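Local coordinates for intracellular protein transport protein USO1 (Saccharomyces cerevisiae S288c, PDB 6LSU) that acts as a membrane-tethering protein required for protein transport from the endoplasmic reticulum to the Golgi complex, here represented by its globular head, at residues Y636-K641 / I713-T718; V628-G633 / S665-F670; T194-L199 / A229-F234; Q168-V173 / I211-A216. One frame throughout, in Å; residues are numbered along the deposited sequence.

Contact 1. Residues Y636-K641 / I713-T718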
loop_
_atom_site.group_PDB
_atom_site.type_symbol
_atom_site.label_atom_id
_atom_site.label_comp_id
_atom_site.label_asym_id
_atom_site.label_seq_id
_atom_site.Cartn_x
_atom_site.Cartn_y
_atom_site.Cartn_z
ATOM N N TYR A 636 -4.641 -25.810 32.129
ATOM C CA TYR A 636 -4.277 -26.029 33.549
ATOM C C TYR A 636 -4.303 -24.684 34.301
ATOM O O TYR A 636 -4.989 -24.591 35.327
ATOM C CB TYR A 636 -2.947 -26.776 33.700
ATOM C CG TYR A 636 -2.514 -26.737 35.139
ATOM C CD1 TYR A 636 -3.361 -27.180 36.133
ATOM C CD2 TYR A 636 -1.323 -26.168 35.509
ATOM C CE1 TYR A 636 -3.034 -27.071 37.469
ATOM C CE2 TYR A 636 -0.977 -26.055 36.843
ATOM C CZ TYR A 636 -1.830 -26.517 37.822
ATOM O OH TYR A 636 -1.488 -26.410 39.132
ATOM N N GLU A 637 -3.604 -23.668 33.781
ATOM C CA GLU A 637 -3.390 -22.318 34.397
ATOM C C GLU A 637 -4.690 -21.582 34.760
ATOM O O GLU A 637 -4.651 -20.713 35.652
ATOM C CB GLU A 637 -2.648 -21.431 33.405
ATOM C CG GLU A 637 -2.374 -20.041 33.936
ATOM C CD GLU A 637 -1.139 -19.949 34.810
ATOM O OE1 GLU A 637 -1.153 -19.157 35.779
ATOM O OE2 GLU A 637 -0.147 -20.637 34.488
ATOM N N PHE A 638 -5.800 -21.866 34.090
ATOM C CA PHE A 638 -7.077 -21.163 34.368
ATOM C C PHE A 638 -8.111 -22.194 34.825
ATOM O O PHE A 638 -9.313 -21.873 34.835
ATOM C CB PHE A 638 -7.409 -20.298 33.142
ATOM C CG PHE A 638 -6.289 -19.334 32.793
ATOM C CD1 PHE A 638 -6.049 -18.217 33.582
ATOM C CD2 PHE A 638 -5.438 -19.567 31.724
ATOM C CE1 PHE A 638 -5.007 -17.343 33.292
ATOM C CE2 PHE A 638 -4.405 -18.681 31.420
ATOM C CZ PHE A 638 -4.194 -17.563 32.201
ATOM N N SER A 639 -7.653 -23.384 35.240
ATOM C CA SER A 639 -8.448 -24.399 35.989
ATOM C C SER A 639 -8.610 -23.939 37.443
ATOM O O SER A 639 -7.639 -23.392 38.002
ATOM C CB SER A 639 -7.772 -25.726 35.963
ATOM O OG SER A 639 -6.546 -25.657 36.690
ATOM N N SER A 640 -9.767 -24.195 38.052
ATOM C CA SER A 640 -10.018 -23.975 39.502
ATOM C C SER A 640 -10.450 -25.284 40.187
ATOM O O SER A 640 -10.565 -26.339 39.496
ATOM C CB SER A 640 -11.027 -22.865 39.700
ATOM O OG SER A 640 -12.363 -23.358 39.684
ATOM N N LYS A 641 -10.674 -25.214 41.506
ATOM C CA LYS A 641 -11.197 -26.316 42.353
ATOM C C LYS A 641 -12.514 -26.844 41.791
ATOM O O LYS A 641 -12.722 -28.072 41.874
ATOM C CB LYS A 641 -11.511 -25.814 43.758
ATOM C CG LYS A 641 -10.342 -25.752 44.721
ATOM C CD LYS A 641 -10.613 -24.842 45.905
ATOM C CE LYS A 641 -12.045 -24.904 46.412
ATOM N NZ LYS A 641 -12.155 -24.456 47.821
ATOM N N ILE A 713 5.104 -15.535 27.290
ATOM C CA ILE A 713 5.870 -16.783 27.025
ATOM C C ILE A 713 6.356 -17.375 28.344
ATOM O O ILE A 713 6.333 -18.611 28.458
ATOM C CB ILE A 713 7.024 -16.570 26.045
ATOM C CG1 ILE A 713 7.745 -17.893 25.795
ATOM C CG2 ILE A 713 7.964 -15.498 26.548
ATOM C CD1 ILE A 713 8.607 -17.889 24.574
ATOM N N TYR A 714 6.775 -16.557 29.310
ATOM C CA TYR A 714 7.257 -17.063 30.619
ATOM C C TYR A 714 6.114 -17.792 31.317
ATOM O O TYR A 714 6.282 -18.975 31.641
ATOM C CB TYR A 714 7.804 -15.945 31.500
ATOM C CG TYR A 714 8.213 -16.388 32.878
ATOM C CD1 TYR A 714 9.415 -17.049 33.094
ATOM C CD2 TYR A 714 7.391 -16.150 33.968
ATOM C CE1 TYR A 714 9.802 -17.440 34.365
ATOM C CE2 TYR A 714 7.759 -16.544 35.246
ATOM C CZ TYR A 714 8.967 -17.182 35.441
ATOM O OH TYR A 714 9.298 -17.560 36.702
ATOM N N ARG A 715 4.988 -17.107 31.508
ATOM C CA ARG A 715 3.779 -17.672 32.159
ATOM C C ARG A 715 3.388 -19.006 31.502
ATOM O O ARG A 715 2.974 -19.872 32.238
ATOM C CB ARG A 715 2.603 -16.694 32.100
ATOM C CG ARG A 715 1.498 -17.048 33.084
ATOM C CD ARG A 715 0.277 -16.162 32.950
ATOM N NE ARG A 715 -0.742 -16.489 33.935
ATOM C CZ ARG A 715 -1.765 -15.706 34.251
ATOM N NH1 ARG A 715 -1.926 -14.548 33.638
ATOM N NH2 ARG A 715 -2.651 -16.077 35.163
ATOM N N ILE A 716 3.478 -19.152 30.170
ATOM C CA ILE A 716 3.051 -20.403 29.477
ATOM C C ILE A 716 4.020 -21.482 29.961
ATOM O O ILE A 716 3.577 -22.421 30.676
ATOM C CB ILE A 716 3.055 -20.290 27.930
ATOM C CG1 ILE A 716 2.210 -19.133 27.379
ATOM C CG2 ILE A 716 2.642 -21.620 27.308
ATOM C CD1 ILE A 716 0.934 -18.899 28.116
ATOM N N ARG A 717 5.299 -21.302 29.618
ATOM C CA ARG A 717 6.414 -22.251 29.876
ATOM C C ARG A 717 6.384 -22.759 31.325
ATOM O O ARG A 717 6.726 -23.942 31.506
ATOM C CB ARG A 717 7.765 -21.576 29.625
ATOM C CG ARG A 717 8.951 -22.525 29.707
ATOM C CD ARG A 717 10.302 -21.862 29.495
ATOM N NE ARG A 717 10.676 -20.961 30.588
ATOM C CZ ARG A 717 10.907 -19.647 30.474
ATOM N NH1 ARG A 717 10.817 -19.028 29.304
ATOM N NH2 ARG A 717 11.235 -18.950 31.549
ATOM N N THR A 718 6.010 -21.921 32.307
ATOM C CA THR A 718 6.072 -22.261 33.757
ATOM C C THR A 718 4.674 -22.532 34.325
ATOM O O THR A 718 4.469 -22.325 35.544
ATOM C CB THR A 718 6.771 -21.166 34.585
ATOM O OG1 THR A 718 5.871 -20.132 34.993
ATOM C CG2 THR A 718 7.936 -20.538 33.857
#
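E637, at the end of helix 622-637, faces the short helix 713-717, with its CA 8.3 Å from the CA of I716. The chain leaves helical geometry at F638, where a loop begins, while the other segment holds the whole of helix 713-717, which ends before T718. R715 reaches across. Its CG stands anti to the backbone N (chi1 -163°) and the chain runs extended to NE, carrying the guanidinium out to both E637 and F638. R715 NE makes a weak hydrogen bond to E637 OE1 (3.3 Å), at the guanidinium edge, as part of a salt bridge, and R715 NH2 adds another weak one to the same oxygen (3.5 Å); the carboxylate and guanidinium planes stand 84° apart. F638 brings the CE1/CZ side of its ring over one guanidinium face, the two planes 59° apart, with CZ 3.6 Å above the guanidinium centre. E637 CG sits over a face of that ring, near the rim, bringing all three side chains together in this partly solvent-accessible patch of the head region. Further out, F638 meets the ring of F591 and rests on T597 of helix 594-601, while I716 packs against helix 660-673.

Contact 2. Residues V628-G633 / S665-F670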
loop_
_atom_site.group_PDB
_atom_site.type_symbol
_atom_site.label_atom_id
_atom_site.label_comp_id
_atom_site.label_asym_id
_atom_site.label_seq_id
_atom_site.Cartn_x
_atom_site.Cartn_y
_atom_site.Cartn_z
ATOM N N VAL A 628 -0.769 -28.511 20.894
ATOM C CA VAL A 628 -1.542 -29.460 21.745
ATOM C C VAL A 628 -1.011 -29.367 23.177
ATOM O O VAL A 628 -1.804 -29.267 24.067
ATOM C CB VAL A 628 -1.509 -30.919 21.256
ATOM C CG1 VAL A 628 -2.176 -31.816 22.290
ATOM C CG2 VAL A 628 -2.212 -31.085 19.922
ATOM N N THR A 629 0.291 -29.449 23.381
ATOM C CA THR A 629 0.894 -29.441 24.745
ATOM C C THR A 629 0.510 -28.116 25.392
ATOM O O THR A 629 0.082 -28.118 26.549
ATOM C CB THR A 629 2.414 -29.602 24.699
ATOM O OG1 THR A 629 2.697 -30.764 23.921
ATOM C CG2 THR A 629 3.051 -29.627 26.075
ATOM N N MET A 630 0.667 -27.017 24.651
ATOM C CA MET A 630 0.394 -25.639 25.150
ATOM C C MET A 630 -1.087 -25.513 25.580
ATOM O O MET A 630 -1.411 -24.917 26.663
ATOM C CB MET A 630 0.681 -24.629 24.052
ATOM C CG MET A 630 0.961 -23.266 24.623
ATOM S SD MET A 630 1.078 -22.021 23.338
ATOM C CE MET A 630 2.498 -22.648 22.436
ATOM N N LEU A 631 -1.988 -26.067 24.760
ATOM C CA LEU A 631 -3.429 -26.045 25.070
ATOM C C LEU A 631 -3.633 -26.579 26.488
ATOM O O LEU A 631 -4.394 -25.918 27.298
ATOM C CB LEU A 631 -4.153 -26.900 24.033
ATOM C CG LEU A 631 -5.549 -26.427 23.659
ATOM C CD1 LEU A 631 -6.381 -27.568 23.053
ATOM C CD2 LEU A 631 -6.259 -25.854 24.889
ATOM N N LEU A 632 -3.042 -27.746 26.786
ATOM C CA LEU A 632 -3.281 -28.464 28.063
ATOM C C LEU A 632 -2.681 -27.670 29.226
ATOM O O LEU A 632 -3.370 -27.510 30.268
ATOM C CB LEU A 632 -2.663 -29.868 27.965
ATOM C CG LEU A 632 -3.339 -30.765 26.938
ATOM C CD1 LEU A 632 -2.541 -32.029 26.725
ATOM C CD2 LEU A 632 -4.772 -31.091 27.364
ATOM N N GLY A 633 -1.455 -27.212 29.056
ATOM C CA GLY A 633 -0.806 -26.284 29.997
ATOM C C GLY A 633 -1.687 -25.095 30.297
ATOM O O GLY A 633 -1.980 -24.875 31.478
ATOM N N SER A 665 9.938 -27.873 28.071
ATOM C CA SER A 665 10.841 -28.082 26.909
ATOM C C SER A 665 10.060 -27.757 25.639
ATOM O O SER A 665 10.626 -27.089 24.759
ATOM C CB SER A 665 11.421 -29.471 26.861
ATOM O OG SER A 665 11.763 -29.830 25.536
ATOM N N ARG A 666 8.809 -28.220 25.562
ATOM C CA ARG A 666 8.000 -28.177 24.315
ATOM C C ARG A 666 7.434 -26.775 24.103
ATOM O O ARG A 666 7.091 -26.500 22.934
ATOM C CB ARG A 666 6.850 -29.179 24.349
ATOM C CG ARG A 666 7.285 -30.612 24.092
ATOM C CD ARG A 666 6.200 -31.587 24.494
ATOM N NE ARG A 666 6.392 -32.885 23.863
ATOM C CZ ARG A 666 5.452 -33.821 23.737
ATOM N NH1 ARG A 666 4.233 -33.620 24.214
ATOM N NH2 ARG A 666 5.733 -34.963 23.127
ATOM N N ILE A 667 7.284 -25.973 25.175
ATOM C CA ILE A 667 7.006 -24.508 25.091
ATOM C C ILE A 667 8.251 -23.789 24.547
ATOM O O ILE A 667 8.099 -22.941 23.644
ATOM C CB ILE A 667 6.560 -23.949 26.454
ATOM C CG1 ILE A 667 5.228 -24.550 26.901
ATOM C CG2 ILE A 667 6.523 -22.424 26.431
ATOM C CD1 ILE A 667 4.345 -25.031 25.774
ATOM N N LYS A 668 9.422 -24.084 25.107
ATOM C CA LYS A 668 10.717 -23.500 24.676
ATOM C C LYS A 668 10.999 -23.953 23.242
ATOM O O LYS A 668 11.553 -23.168 22.496
ATOM C CB LYS A 668 11.848 -23.919 25.620
ATOM C CG LYS A 668 13.130 -23.103 25.506
ATOM C CD LYS A 668 13.857 -22.926 26.828
ATOM C CE LYS A 668 14.947 -21.875 26.763
ATOM N NZ LYS A 668 15.220 -21.297 28.099
ATOM N N GLN A 669 10.602 -25.166 22.856
ATOM C CA GLN A 669 10.967 -25.696 21.522
ATOM C C GLN A 669 10.075 -25.028 20.482
ATOM O O GLN A 669 10.511 -24.939 19.294
ATOM C CB GLN A 669 10.848 -27.217 21.403
ATOM C CG GLN A 669 11.204 -27.692 19.996
ATOM C CD GLN A 669 11.410 -29.178 19.831
ATOM O OE1 GLN A 669 10.511 -29.982 20.092
ATOM N NE2 GLN A 669 12.591 -29.544 19.336
ATOM N N PHE A 670 8.874 -24.602 20.892
ATOM C CA PHE A 670 7.857 -23.967 20.012
ATOM C C PHE A 670 8.347 -22.587 19.551
ATOM O O PHE A 670 8.214 -22.275 18.350
ATOM C CB PHE A 670 6.514 -23.845 20.739
ATOM C CG PHE A 670 5.448 -23.115 19.964
ATOM C CD1 PHE A 670 4.847 -23.699 18.858
ATOM C CD2 PHE A 670 5.104 -21.815 20.298
ATOM C CE1 PHE A 670 3.873 -23.023 18.141
ATOM C CE2 PHE A 670 4.141 -21.137 19.568
ATOM C CZ PHE A 670 3.509 -21.748 18.507
#
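M630 lays its terminal methyl on the ring of F670, a Met-aromatic contact in which carbon comes nearer than sulfur. CE lies over the ring face, 3.8 Å from the F670 centroid and shifted toward the rim, where it meets CD2 at 3.5 Å; M630 SD stays 5.4 Å from that centroid in an oblique position. A bend about the last torsion of M630 (chi3 -63°) swings the methyl over the ring. One turn earlier on the partner helix, the I667 side chain crosses that of M630 at about a right angle, its CD1 4.0 Å from M630 CG. The remaining pair is polar: R666 NH1 gives T629 OG1 a weak hydrogen bond of 3.3 Å, bent to 131°. Both ends have other partners, since OG1 also bonds to the carbonyl of K625, one turn earlier in its own helix, and R666 NH2 reaches the carbonyl of S614. The two helices cross at -126°, nearer antiparallel than parallel, with axes 9.7 Å apart. Thus helix 660-673 packs across helix 622-637, part of which belongs to ARM 10. Helices 577-590 and 604-614 cover other sides of the latter, and I716 of helix 713-717 packs on both M630 and I667.

Contact 3. Residues T194-L199 / A229-F234; sequences TMVSLL and AFENIF
At the ARM 3–ARM 4 junction of the armadillo-repeat solenoid, the flat groups lie beside the place where V196 meets the aliphatic part of E231 and, with L199, the end of I233. One face of the F234 ring carries I233 CG2 from its own segment, 3.9 Å above the plane and offset toward the rim, and the ring also meets F274 edge-to-face. E231 OE2 has a weak hydrogen bond with S193 OG of helix 191-198. Residues 194-199 belong to ARM 3 and 229-234 to ARM 4. A type I beta turn from A229 to N232 follows helix 222-229 and leads toward helix 233-244, presenting E231 to the last turn of helix 191-198. V196 CA and E231 CA, 6.8 Å apart, are the closest CA pair across the two segments. The glutamate chain bends at its second torsion (chi2 -52°), and its aliphatic root makes the contact across the interface while its acid group turns to S193. The isoleucine chain, with CG1 anti to the backbone N (chi1 -171°), extends to the valine and the leucine: L199 CD1 lies 4.4 Å from I233 CG1. Helix 251-264 backs I233 through L259 and I263; in helix 233-244, L237 and I240 continue the apolar surface against L199, and R236 lies alongside V196 and L199. At the turn itself, both V196 methyls meet E231 CB, CG2 at 3.6 Å and CG1 at 3.7 Å, and CG1 also touches the E231 carbonyl oxygen.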
loop_
_atom_site.group_PDB
_atom_site.type_symbol
_atom_site.label_atom_id
_atom_site.label_comp_id
_atom_site.label_asym_id
_atom_site.label_seq_id
_atom_site.Cartn_x
_atom_site.Cartn_y
_atom_site.Cartn_z
ATOM N N THR A 194 5.714 31.277 -10.964
ATOM C CA THR A 194 6.091 31.322 -12.397
ATOM C C THR A 194 6.071 29.903 -12.944
ATOM O O THR A 194 5.366 29.736 -13.920
ATOM C CB THR A 194 7.452 32.005 -12.617
ATOM O OG1 THR A 194 7.355 33.333 -12.123
ATOM C CG2 THR A 194 7.859 32.039 -14.071
ATOM N N MET A 195 6.816 28.973 -12.302
ATOM C CA MET A 195 6.792 27.501 -12.566
ATOM C C MET A 195 5.356 26.978 -12.677
ATOM O O MET A 195 5.003 26.379 -13.722
ATOM C CB MET A 195 7.469 26.743 -11.432
ATOM C CG MET A 195 8.764 26.133 -11.807
ATOM S SD MET A 195 9.207 24.957 -10.500
ATOM C CE MET A 195 10.980 25.272 -10.502
ATOM N N VAL A 196 4.538 27.220 -11.656
ATOM C CA VAL A 196 3.119 26.768 -11.705
ATOM C C VAL A 196 2.477 27.336 -12.986
ATOM O O VAL A 196 1.703 26.587 -13.660
ATOM C CB VAL A 196 2.346 27.153 -10.434
ATOM C CG1 VAL A 196 0.868 26.853 -10.595
ATOM C CG2 VAL A 196 2.905 26.468 -9.200
ATOM N N SER A 197 2.842 28.554 -13.384
ATOM C CA SER A 197 2.232 29.232 -14.560
ATOM C C SER A 197 2.635 28.523 -15.851
ATOM O O SER A 197 1.792 28.556 -16.797
ATOM C CB SER A 197 2.550 30.699 -14.615
ATOM O OG SER A 197 2.169 31.339 -13.391
ATOM N N LEU A 198 3.820 27.877 -15.899
ATOM C CA LEU A 198 4.236 27.061 -17.082
ATOM C C LEU A 198 3.128 26.053 -17.462
ATOM O O LEU A 198 3.007 25.732 -18.610
ATOM C CB LEU A 198 5.560 26.361 -16.805
ATOM C CG LEU A 198 6.773 27.247 -16.570
ATOM C CD1 LEU A 198 7.922 26.396 -16.085
ATOM C CD2 LEU A 198 7.160 28.008 -17.847
ATOM N N LEU A 199 2.268 25.639 -16.518
ATOM C CA LEU A 199 1.131 24.694 -16.723
ATOM C C LEU A 199 0.080 25.300 -17.634
ATOM O O LEU A 199 -0.683 24.501 -18.176
ATOM C CB LEU A 199 0.469 24.312 -15.396
ATOM C CG LEU A 199 1.294 23.428 -14.476
ATOM C CD1 LEU A 199 0.608 23.193 -13.155
ATOM C CD2 LEU A 199 1.572 22.121 -15.168
ATOM N N ALA A 229 0.973 24.855 -3.280
ATOM C CA ALA A 229 -0.450 24.733 -2.889
ATOM C C ALA A 229 -1.175 26.075 -3.027
ATOM O O ALA A 229 -2.342 26.061 -3.419
ATOM C CB ALA A 229 -0.536 24.212 -1.482
ATOM N N PHE A 230 -0.506 27.195 -2.708
ATOM C CA PHE A 230 -1.136 28.543 -2.693
ATOM C C PHE A 230 -1.325 29.040 -4.121
ATOM O O PHE A 230 -2.049 30.051 -4.299
ATOM C CB PHE A 230 -0.341 29.552 -1.860
ATOM C CG PHE A 230 -0.207 29.205 -0.397
ATOM C CD1 PHE A 230 -0.980 28.199 0.182
ATOM C CD2 PHE A 230 0.694 29.891 0.408
ATOM C CE1 PHE A 230 -0.835 27.873 1.524
ATOM C CE2 PHE A 230 0.830 29.570 1.750
ATOM C CZ PHE A 230 0.067 28.562 2.306
ATOM N N GLU A 231 -0.757 28.327 -5.097
ATOM C CA GLU A 231 -0.796 28.710 -6.538
ATOM C C GLU A 231 -1.974 28.031 -7.259
ATOM O O GLU A 231 -1.950 27.930 -8.529
ATOM C CB GLU A 231 0.544 28.385 -7.199
ATOM C CG GLU A 231 1.689 29.241 -6.662
ATOM C CD GLU A 231 1.384 30.737 -6.706
ATOM O OE1 GLU A 231 0.727 31.182 -7.701
ATOM O OE2 GLU A 231 1.789 31.455 -5.746
ATOM N N ASN A 232 -2.984 27.600 -6.504
ATOM C CA ASN A 232 -4.249 27.072 -7.075
ATOM C C ASN A 232 -3.898 25.941 -8.048
ATOM O O ASN A 232 -4.436 25.922 -9.182
ATOM C CB ASN A 232 -5.072 28.188 -7.739
ATOM C CG ASN A 232 -6.360 27.670 -8.344
ATOM O OD1 ASN A 232 -7.209 27.111 -7.649
ATOM N ND2 ASN A 232 -6.501 27.812 -9.649
ATOM N N ILE A 233 -3.023 25.034 -7.611
ATOM C CA ILE A 233 -2.451 23.963 -8.489
ATOM C C ILE A 233 -3.447 22.794 -8.689
ATOM O O ILE A 233 -3.496 22.274 -9.836
ATOM C CB ILE A 233 -1.091 23.506 -7.952
ATOM C CG1 ILE A 233 -0.401 22.587 -8.959
ATOM C CG2 ILE A 233 -1.224 22.869 -6.582
ATOM C CD1 ILE A 233 1.082 22.485 -8.744
ATOM N N PHE A 234 -4.225 22.387 -7.668
ATOM C CA PHE A 234 -5.204 21.273 -7.764
ATOM C C PHE A 234 -6.151 21.485 -8.951
ATOM O O PHE A 234 -6.319 20.525 -9.767
ATOM C CB PHE A 234 -5.924 21.063 -6.434
ATOM C CG PHE A 234 -4.948 20.790 -5.311
ATOM C CD1 PHE A 234 -3.788 20.077 -5.548
ATOM C CD2 PHE A 234 -5.133 21.329 -4.068
ATOM C CE1 PHE A 234 -2.875 19.845 -4.532
ATOM C CE2 PHE A 234 -4.191 21.148 -3.066
ATOM C CZ PHE A 234 -3.087 20.365 -3.282
#

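Contact 4. Residues Q168-V173 / I211-A216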
loop_
_atom_site.group_PDB
_atom_site.type_symbol
_atom_site.label_atom_id
_atom_site.label_comp_id
_atom_site.label_asym_id
_atom_site.label_seq_id
_atom_site.Cartn_x
_atom_site.Cartn_y
_atom_site.Cartn_z
ATOM N N GLN A 168 14.128 21.820 -18.695
ATOM C CA GLN A 168 14.936 20.585 -18.801
ATOM C C GLN A 168 16.246 20.767 -18.040
ATOM O O GLN A 168 16.612 19.800 -17.301
ATOM C CB GLN A 168 15.160 20.217 -20.264
ATOM C CG GLN A 168 13.879 19.748 -20.912
ATOM C CD GLN A 168 13.984 19.510 -22.408
ATOM O OE1 GLN A 168 14.610 20.250 -23.157
ATOM N NE2 GLN A 168 13.306 18.468 -22.856
ATOM N N LEU A 169 16.909 21.931 -18.167
ATOM C CA LEU A 169 18.234 22.158 -17.531
ATOM C C LEU A 169 18.058 22.132 -16.013
ATOM O O LEU A 169 18.839 21.449 -15.336
ATOM C CB LEU A 169 18.863 23.471 -18.014
ATOM C CG LEU A 169 20.298 23.717 -17.540
ATOM C CD1 LEU A 169 21.214 22.557 -17.909
ATOM C CD2 LEU A 169 20.822 25.023 -18.114
ATOM N N LEU A 170 17.021 22.795 -15.519
ATOM C CA LEU A 170 16.642 22.781 -14.081
ATOM C C LEU A 170 16.308 21.379 -13.577
ATOM O O LEU A 170 16.630 21.094 -12.393
ATOM C CB LEU A 170 15.443 23.710 -13.895
ATOM C CG LEU A 170 15.854 25.177 -13.914
ATOM C CD1 LEU A 170 14.637 26.070 -13.734
ATOM C CD2 LEU A 170 16.909 25.450 -12.828
ATOM N N GLU A 171 15.640 20.563 -14.396
ATOM C CA GLU A 171 15.379 19.150 -14.032
ATOM C C GLU A 171 16.735 18.446 -13.883
ATOM O O GLU A 171 16.872 17.639 -13.006
ATOM C CB GLU A 171 14.534 18.416 -15.087
ATOM C CG GLU A 171 13.050 18.676 -15.069
ATOM C CD GLU A 171 12.400 17.937 -16.249
ATOM O OE1 GLU A 171 11.929 16.777 -16.067
ATOM O OE2 GLU A 171 12.437 18.463 -17.385
ATOM N N ALA A 172 17.675 18.692 -14.778
ATOM C CA ALA A 172 19.013 18.055 -14.747
ATOM C C ALA A 172 19.737 18.402 -13.444
ATOM O O ALA A 172 20.271 17.491 -12.773
ATOM C CB ALA A 172 19.788 18.476 -15.949
ATOM N N VAL A 173 19.700 19.669 -13.028
ATOM C CA VAL A 173 20.416 20.064 -11.784
ATOM C C VAL A 173 19.615 19.554 -10.573
ATOM O O VAL A 173 20.253 19.209 -9.579
ATOM C CB VAL A 173 20.738 21.569 -11.743
ATOM C CG1 VAL A 173 21.253 22.041 -13.101
ATOM C CG2 VAL A 173 19.586 22.408 -11.269
ATOM N N ILE A 211 5.270 19.785 -15.148
ATOM C CA ILE A 211 4.718 18.836 -14.123
ATOM C C ILE A 211 5.857 18.043 -13.492
ATOM O O ILE A 211 5.886 17.954 -12.264
ATOM C CB ILE A 211 3.667 17.896 -14.752
ATOM C CG1 ILE A 211 2.556 18.700 -15.427
ATOM C CG2 ILE A 211 3.085 16.974 -13.663
ATOM C CD1 ILE A 211 1.620 17.878 -16.238
ATOM N N LEU A 212 6.810 17.558 -14.307
ATOM C CA LEU A 212 8.026 16.824 -13.895
ATOM C C LEU A 212 8.893 17.720 -13.008
ATOM O O LEU A 212 9.345 17.196 -11.981
ATOM C CB LEU A 212 8.770 16.333 -15.134
ATOM C CG LEU A 212 8.004 15.281 -15.931
ATOM C CD1 LEU A 212 8.774 14.797 -17.128
ATOM C CD2 LEU A 212 7.661 14.100 -15.028
ATOM N N LEU A 213 9.112 18.994 -13.362
ATOM C CA LEU A 213 10.053 19.865 -12.604
ATOM C C LEU A 213 9.329 20.176 -11.291
ATOM O O LEU A 213 9.942 20.132 -10.176
ATOM C CB LEU A 213 10.418 21.107 -13.427
ATOM C CG LEU A 213 11.225 22.185 -12.698
ATOM C CD1 LEU A 213 12.557 21.645 -12.234
ATOM C CD2 LEU A 213 11.460 23.439 -13.554
ATOM N N LEU A 214 8.024 20.407 -11.384
ATOM C CA LEU A 214 7.263 20.663 -10.145
ATOM C C LEU A 214 7.366 19.437 -9.227
ATOM O O LEU A 214 7.548 19.620 -8.019
ATOM C CB LEU A 214 5.836 21.008 -10.551
ATOM C CG LEU A 214 5.668 22.455 -10.990
ATOM C CD1 LEU A 214 4.374 22.641 -11.758
ATOM C CD2 LEU A 214 5.701 23.377 -9.771
ATOM N N MET A 215 7.266 18.215 -9.774
ATOM C CA MET A 215 7.416 16.997 -8.948
ATOM C C MET A 215 8.753 17.051 -8.203
ATOM O O MET A 215 8.749 16.750 -6.994
ATOM C CB MET A 215 7.397 15.725 -9.794
ATOM C CG MET A 215 6.013 15.237 -10.171
ATOM S SD MET A 215 6.139 13.928 -11.416
ATOM C CE MET A 215 7.186 12.844 -10.446
ATOM N N ALA A 216 9.843 17.344 -8.898
ATOM C CA ALA A 216 11.233 17.392 -8.389
ATOM C C ALA A 216 11.360 18.414 -7.289
ATOM O O ALA A 216 12.016 18.145 -6.317
ATOM C CB ALA A 216 12.187 17.767 -9.485
#
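L213 sets its branched end against L170 and the neighbouring backbone of E171, where ARM 2 packs on ARM 3 in the armadillo solenoid. L213 CD1 lies 3.9 Å from L170 CB, and the same methyl is 3.9 Å from E171 N. The other branch, CD2, approaches L170 CD1 at 4.1 Å, and the forked leucine thus touches both the root and one tip of its partner. With CG anti to the backbone N (chi1 172°), L213 directs this fork toward helix 160-174. E171 works in the reverse direction: its chain, extended beyond CG, crosses L212 and L213 obliquely, laying its CG by the base of L213 and bringing its carboxylate beside L212. These contacts follow from the backbone arrangement. The helices run nearly parallel, at 28°, with axes 9.6 Å apart and E171 CA only 5.6 Å from L213 CA, a side-by-side packing of helices from successive repeats. In the next shell, W155 touches both L170 and L213 from a loop. Helix 103-112 meets the acid end of the interface, where S110 OG forms a hydrogen bond with E171 OE1 and S107 and R111 pack against L212. The second carboxylate oxygen, OE2, lies close to E209 OE1, and this like-charge proximity could raise the proton affinity of one of the two acids. Between the segments, the stem of the buried glutamate makes a purely apolar contact, E171 CG standing 3.9 Å from L213 CB.

From the N terminus, contact 4 opens at 168-173 and closes at 211-216, but contact 3 has meanwhile opened at 194-199 and closes at 229-234. The two loops cross, linking ARM 2 to ARM 3 and ARM 3 to ARM 4, and they touch through L199 with I211 and M195 with L213. Nearly 400 residues later a second crossing pair begins: contact 2 joins 628-633 to 665-670, and contact 1 joins 636-641 to 713-718. Both use helix 622-637, and they touch one another where R717 packs on I667. The pairs lie on opposite sides of the chain's centre, contacts 2 and 4 being about 60 Å apart between centres.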